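Killer cell lectin-like receptor 3 (Mus musculus, PDB 3C8J) serves on natural killer cells as a disulfide-linked homodimeric receptor that recognises class I MHC molecules. Local coordinates at residues K90-I95 and Y191-K196; N135-L140 and C173-K178. The protein carries 4 engineered substitutions. All coordinates share one frame; numbering follows the deposited sequence.

Interaction 1: residues K90-I95 and Y191-K196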
# COMPACT_ATOMS: atom_id res chain seq x y z
N LYS A 90 -2.39 -0.64 -5.87
CA LYS A 90 -3.51 0.30 -6.07
C LYS A 90 -3.37 1.49 -5.11
O LYS A 90 -2.86 1.33 -4.00
CB LYS A 90 -4.79 -0.46 -5.77
CG LYS A 90 -5.99 0.12 -6.40
CD LYS A 90 -7.25 -0.75 -6.27
CE LYS A 90 -8.47 0.07 -6.71
NZ LYS A 90 -9.71 -0.75 -6.87
N CYS A 91 -3.84 2.68 -5.50
CA CYS A 91 -3.91 3.77 -4.50
C CYS A 91 -5.29 4.36 -4.39
O CYS A 91 -6.06 4.34 -5.36
CB CYS A 91 -2.88 4.88 -4.73
SG CYS A 91 -1.19 4.31 -4.89
N TYR A 92 -5.57 4.89 -3.20
CA TYR A 92 -6.87 5.43 -2.86
C TYR A 92 -6.77 6.84 -2.30
O TYR A 92 -5.75 7.22 -1.72
CB TYR A 92 -7.54 4.54 -1.80
CG TYR A 92 -7.54 3.07 -2.07
CD1 TYR A 92 -6.47 2.29 -1.70
CD2 TYR A 92 -8.62 2.45 -2.72
CE1 TYR A 92 -6.46 0.91 -1.95
CE2 TYR A 92 -8.64 1.07 -2.98
CZ TYR A 92 -7.55 0.31 -2.59
OH TYR A 92 -7.53 -1.03 -2.85
N TYR A 93 -7.86 7.58 -2.46
CA TYR A 93 -8.11 8.85 -1.79
C TYR A 93 -9.28 8.63 -0.84
O TYR A 93 -10.36 8.16 -1.26
CB TYR A 93 -8.55 9.93 -2.79
CG TYR A 93 -7.45 10.74 -3.42
CD1 TYR A 93 -7.14 10.57 -4.75
CD2 TYR A 93 -6.74 11.68 -2.69
CE1 TYR A 93 -6.14 11.29 -5.35
CE2 TYR A 93 -5.72 12.42 -3.29
CZ TYR A 93 -5.44 12.21 -4.62
OH TYR A 93 -4.45 12.92 -5.26
N PHE A 94 -9.10 8.97 0.42
CA PHE A 94 -10.24 8.93 1.31
C PHE A 94 -10.60 10.38 1.54
O PHE A 94 -9.84 11.12 2.15
CB PHE A 94 -9.93 8.19 2.61
CG PHE A 94 -9.42 6.78 2.39
CD1 PHE A 94 -8.11 6.55 2.09
CD2 PHE A 94 -10.27 5.69 2.49
CE1 PHE A 94 -7.63 5.26 1.89
CE2 PHE A 94 -9.80 4.39 2.30
CZ PHE A 94 -8.49 4.18 1.99
N ILE A 95 -11.74 10.79 0.98
CA ILE A 95 -12.19 12.16 1.09
C ILE A 95 -13.12 12.27 2.30
O ILE A 95 -14.22 11.70 2.33
CB ILE A 95 -12.87 12.64 -0.21
CG1 ILE A 95 -11.94 12.37 -1.39
CG2 ILE A 95 -13.22 14.13 -0.12
CD1 ILE A 95 -12.31 13.06 -2.65
N TYR A 191 -18.81 10.19 3.68
CA TYR A 191 -17.45 10.25 3.17
C TYR A 191 -17.39 9.57 1.80
O TYR A 191 -18.41 9.15 1.25
CB TYR A 191 -16.52 9.55 4.13
CG TYR A 191 -16.45 10.14 5.50
CD1 TYR A 191 -16.27 9.32 6.61
CD2 TYR A 191 -16.52 11.52 5.70
CE1 TYR A 191 -16.17 9.85 7.89
CE2 TYR A 191 -16.43 12.07 6.98
CZ TYR A 191 -16.25 11.23 8.07
OH TYR A 191 -16.16 11.75 9.35
N CYS A 192 -16.19 9.44 1.26
CA CYS A 192 -16.03 9.08 -0.12
C CYS A 192 -14.64 8.47 -0.35
O CYS A 192 -13.65 9.00 0.16
CB CYS A 192 -16.20 10.35 -0.93
SG CYS A 192 -15.83 10.24 -2.63
N ILE A 193 -14.60 7.37 -1.09
CA ILE A 193 -13.34 6.71 -1.44
C ILE A 193 -13.09 6.68 -2.95
O ILE A 193 -13.91 6.17 -3.71
CB ILE A 193 -13.25 5.24 -0.96
CG1 ILE A 193 -13.70 5.12 0.51
CG2 ILE A 193 -11.82 4.72 -1.13
CD1 ILE A 193 -13.58 3.72 1.09
N CYS A 194 -11.94 7.21 -3.36
CA CYS A 194 -11.54 7.15 -4.76
C CYS A 194 -10.48 6.09 -4.90
O CYS A 194 -9.67 5.92 -3.99
CB CYS A 194 -10.97 8.49 -5.22
SG CYS A 194 -11.93 9.97 -4.81
N GLY A 195 -10.45 5.37 -6.01
CA GLY A 195 -9.45 4.33 -6.19
C GLY A 195 -8.93 4.22 -7.60
O GLY A 195 -9.62 4.57 -8.53
N LYS A 196 -7.70 3.74 -7.76
CA LYS A 196 -7.12 3.58 -9.09
C LYS A 196 -5.92 2.61 -9.12
O LYS A 196 -5.01 2.74 -8.31
CB LYS A 196 -6.78 4.95 -9.67
CG LYS A 196 -5.53 5.01 -10.56
CD LYS A 196 -5.73 5.95 -11.74
CE LYS A 196 -6.31 5.19 -12.92
NZ LYS A 196 -6.31 6.03 -14.15
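Ile-95 N donates to Cys-192 O over 2.7 Å, and the C=O...N angle of 164° puts the donor almost straight out from the carbonyl. The same pairing recurs at Tyr-93 with Cys-194 and at Cys-91 with Lys-196, two bonds to each pair; the return bond from Cys-192 N to Ile-95 O is weak. With the segment axes 161° apart in direction, these strands are antiparallel, and Tyr-92/Gly-195 and Phe-94/Ile-193 form the intervening non-hydrogen-bonded pairs. On the face of Tyr-92 and Phe-94, the phenyl ring and Ile-193 point the same way side by side, Phe-94 CE2 lying 4.0 Å from Ile-193 CG2. The Tyr-92 ring passes next to Gly-195, CD2 to CA 4.0 Å, where there is no side chain to meet it. Lys-90 runs extended beyond CG, carrying NZ to Glu-123 and the carbonyl of Lys-117; Glu-123 also bonds Tyr-92 OH. The reverse face holds the cysteines. Ile-95 CG1 is anti to the carbonyl carbon (chi1 -52°), and CD1 at its end comes 3.8 Å from Cys-194 SG, while Tyr-93 CB touches Cys-194 CB at 3.7 Å and its ring stacks on Phe-201 of the second subunit. Two disulfides fasten this face to helix 101-110: Cys-192 to Cys-104 is the helix-to-last-strand disulfide common to C-type lectin-like domains, and Cys-194 to Cys-108 adds a second. Strand 82-88 adjoins 90-96, joined further by Cys-86–Cys-91, and on the other face Tyr-92 and Phe-94 pack on helix 121-130.

Interaction 2: residues N135-L140 and C173-K178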
# COMPACT_ATOMS: atom_id res chain seq x y z
N ASN A 135 -18.87 6.08 7.20
CA ASN A 135 -19.55 5.53 6.04
C ASN A 135 -19.01 6.18 4.78
O ASN A 135 -18.96 7.41 4.69
CB ASN A 135 -21.04 5.77 6.17
CG ASN A 135 -21.61 5.12 7.39
OD1 ASN A 135 -22.35 5.74 8.15
ND2 ASN A 135 -21.25 3.86 7.62
N TYR A 136 -18.62 5.36 3.81
CA TYR A 136 -17.93 5.85 2.63
C TYR A 136 -18.66 5.44 1.35
O TYR A 136 -18.86 4.24 1.08
CB TYR A 136 -16.50 5.29 2.60
CG TYR A 136 -15.64 5.70 3.76
CD1 TYR A 136 -15.81 5.12 5.00
CD2 TYR A 136 -14.64 6.65 3.61
CE1 TYR A 136 -15.04 5.49 6.08
CE2 TYR A 136 -13.83 7.01 4.69
CZ TYR A 136 -14.05 6.42 5.93
OH TYR A 136 -13.32 6.76 7.01
N TRP A 137 -19.06 6.42 0.55
CA TRP A 137 -19.61 6.12 -0.76
C TRP A 137 -18.54 5.38 -1.58
O TRP A 137 -17.34 5.68 -1.48
CB TRP A 137 -20.02 7.40 -1.46
CG TRP A 137 -21.24 8.06 -0.89
CD1 TRP A 137 -21.32 9.34 -0.42
CD2 TRP A 137 -22.57 7.50 -0.75
NE1 TRP A 137 -22.61 9.61 -0.01
CE2 TRP A 137 -23.39 8.51 -0.20
CE3 TRP A 137 -23.13 6.25 -1.03
CZ2 TRP A 137 -24.74 8.30 0.09
CZ3 TRP A 137 -24.48 6.05 -0.75
CH2 TRP A 137 -25.27 7.07 -0.20
N ILE A 138 -18.99 4.39 -2.35
CA ILE A 138 -18.12 3.71 -3.31
C ILE A 138 -18.82 3.69 -4.66
O ILE A 138 -20.01 4.02 -4.75
CB ILE A 138 -17.69 2.30 -2.83
CG1 ILE A 138 -18.88 1.36 -2.70
CG2 ILE A 138 -16.95 2.38 -1.52
CD1 ILE A 138 -18.47 -0.08 -2.38
N GLY A 139 -18.09 3.34 -5.73
CA GLY A 139 -18.61 3.47 -7.09
C GLY A 139 -19.53 2.33 -7.50
O GLY A 139 -19.30 1.67 -8.52
N LEU A 140 -20.57 2.09 -6.70
CA LEU A 140 -21.58 1.12 -7.05
C LEU A 140 -22.95 1.76 -6.85
O LEU A 140 -23.35 2.06 -5.72
CB LEU A 140 -21.45 -0.16 -6.23
CG LEU A 140 -22.51 -1.25 -6.45
CD1 LEU A 140 -22.42 -1.77 -7.85
CD2 LEU A 140 -22.30 -2.39 -5.48
N CYS A 173 -27.72 3.98 -3.69
CA CYS A 173 -26.29 3.79 -3.90
C CYS A 173 -25.66 2.85 -2.84
O CYS A 173 -26.38 2.26 -2.03
CB CYS A 173 -25.59 5.15 -3.87
SG CYS A 173 -25.90 6.17 -5.30
N VAL A 174 -24.33 2.71 -2.85
CA VAL A 174 -23.66 1.80 -1.92
C VAL A 174 -22.51 2.46 -1.15
O VAL A 174 -21.63 3.10 -1.74
CB VAL A 174 -23.14 0.50 -2.62
CG1 VAL A 174 -22.34 -0.37 -1.65
CG2 VAL A 174 -24.28 -0.32 -3.17
N PHE A 175 -22.49 2.29 0.16
CA PHE A 175 -21.37 2.78 0.96
C PHE A 175 -20.73 1.63 1.70
O PHE A 175 -21.34 0.58 1.84
CB PHE A 175 -21.82 3.87 1.93
CG PHE A 175 -22.77 3.40 2.99
CD1 PHE A 175 -22.31 3.16 4.29
CD2 PHE A 175 -24.11 3.21 2.72
CE1 PHE A 175 -23.19 2.73 5.28
CE2 PHE A 175 -24.97 2.78 3.70
CZ PHE A 175 -24.50 2.54 4.98
N LEU A 176 -19.48 1.81 2.14
CA LEU A 176 -18.95 0.86 3.10
C LEU A 176 -18.68 1.46 4.49
O LEU A 176 -18.52 2.69 4.64
CB LEU A 176 -17.75 0.07 2.56
CG LEU A 176 -16.32 0.61 2.49
CD1 LEU A 176 -15.81 1.09 3.84
CD2 LEU A 176 -15.38 -0.44 1.91
N SER A 177 -18.68 0.57 5.47
CA SER A 177 -18.39 0.89 6.86
C SER A 177 -17.40 -0.18 7.27
O SER A 177 -17.17 -1.11 6.50
CB SER A 177 -19.67 0.83 7.72
OG SER A 177 -20.36 -0.39 7.56
N LYS A 178 -16.81 -0.05 8.45
CA LYS A 178 -15.84 -1.03 8.92
C LYS A 178 -16.51 -2.40 9.09
O LYS A 178 -15.83 -3.44 9.08
CB LYS A 178 -15.20 -0.59 10.25
CG LYS A 178 -14.32 0.65 10.15
CD LYS A 178 -13.47 0.85 11.41
CE LYS A 178 -12.32 -0.15 11.50
NZ LYS A 178 -11.33 0.07 10.41
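Val-174 O lies at the edge of the Trp-137 indole, in its plane, 3.6 Å from CE3, and Leu-176 O takes the corresponding edge position on the Tyr-136 ring. Cys-173 approaches the indole obliquely, CB to CZ3 3.4 Å, while the Trp-101 ring stands nearly perpendicular to it. Asn-135 ND2 is at the edge of the Phe-175 ring, 3.2 Å from CE1, with the amide and ring planes 74° apart. Phe-175 CG sits between the backbone N and the carbonyl carbon (chi1 65°), a placement that runs the ring alongside Asn-135; Tyr-190 meets both this ring and the indole. Trp-137 to Leu-140 spell the WIGL motif of C-type lectin-like domains. Strand 136-138, which runs into it, is antiparallel to 173-176: Tyr-136 N to Leu-176 O at 2.8 Å and its return bond come just before the motif, and Ile-138 N to Val-174 O at 3.0 Å lies within it. Gly-139 centres an inverse gamma turn, which bends the chain so that Ile-138 and Leu-140 both reach Val-174, on different methyls: Ile-138 CD1 is 3.9 Å from CG1, and Leu-140 CD2 is 3.7 Å from CG2. Trp-137 NE1 bonds the carbonyl of Ile-188, and Cys-173 is disulfide-bonded to Cys-186.

Strand 90-96 follows strand 82-88 and must wait for the end of the domain to meet its other partner: interaction 1 closes a loop of 95 residues that contains both long helices. Interaction 2 lies wholly within that loop and closes a smaller one of 32 residues, so the two nest without crossing. Their centres are 11 Å apart. Strand 190-197 links them, antiparallel to 90-96 and parallel to 136-143; Tyr-191 O to Trp-137 N, at 2.9 Å, is a probable hydrogen bond. The terminal strands are thus tied to strand 173-176, whose segment runs at residues 177-178 into the region 177-182 implicated in MHC class I binding.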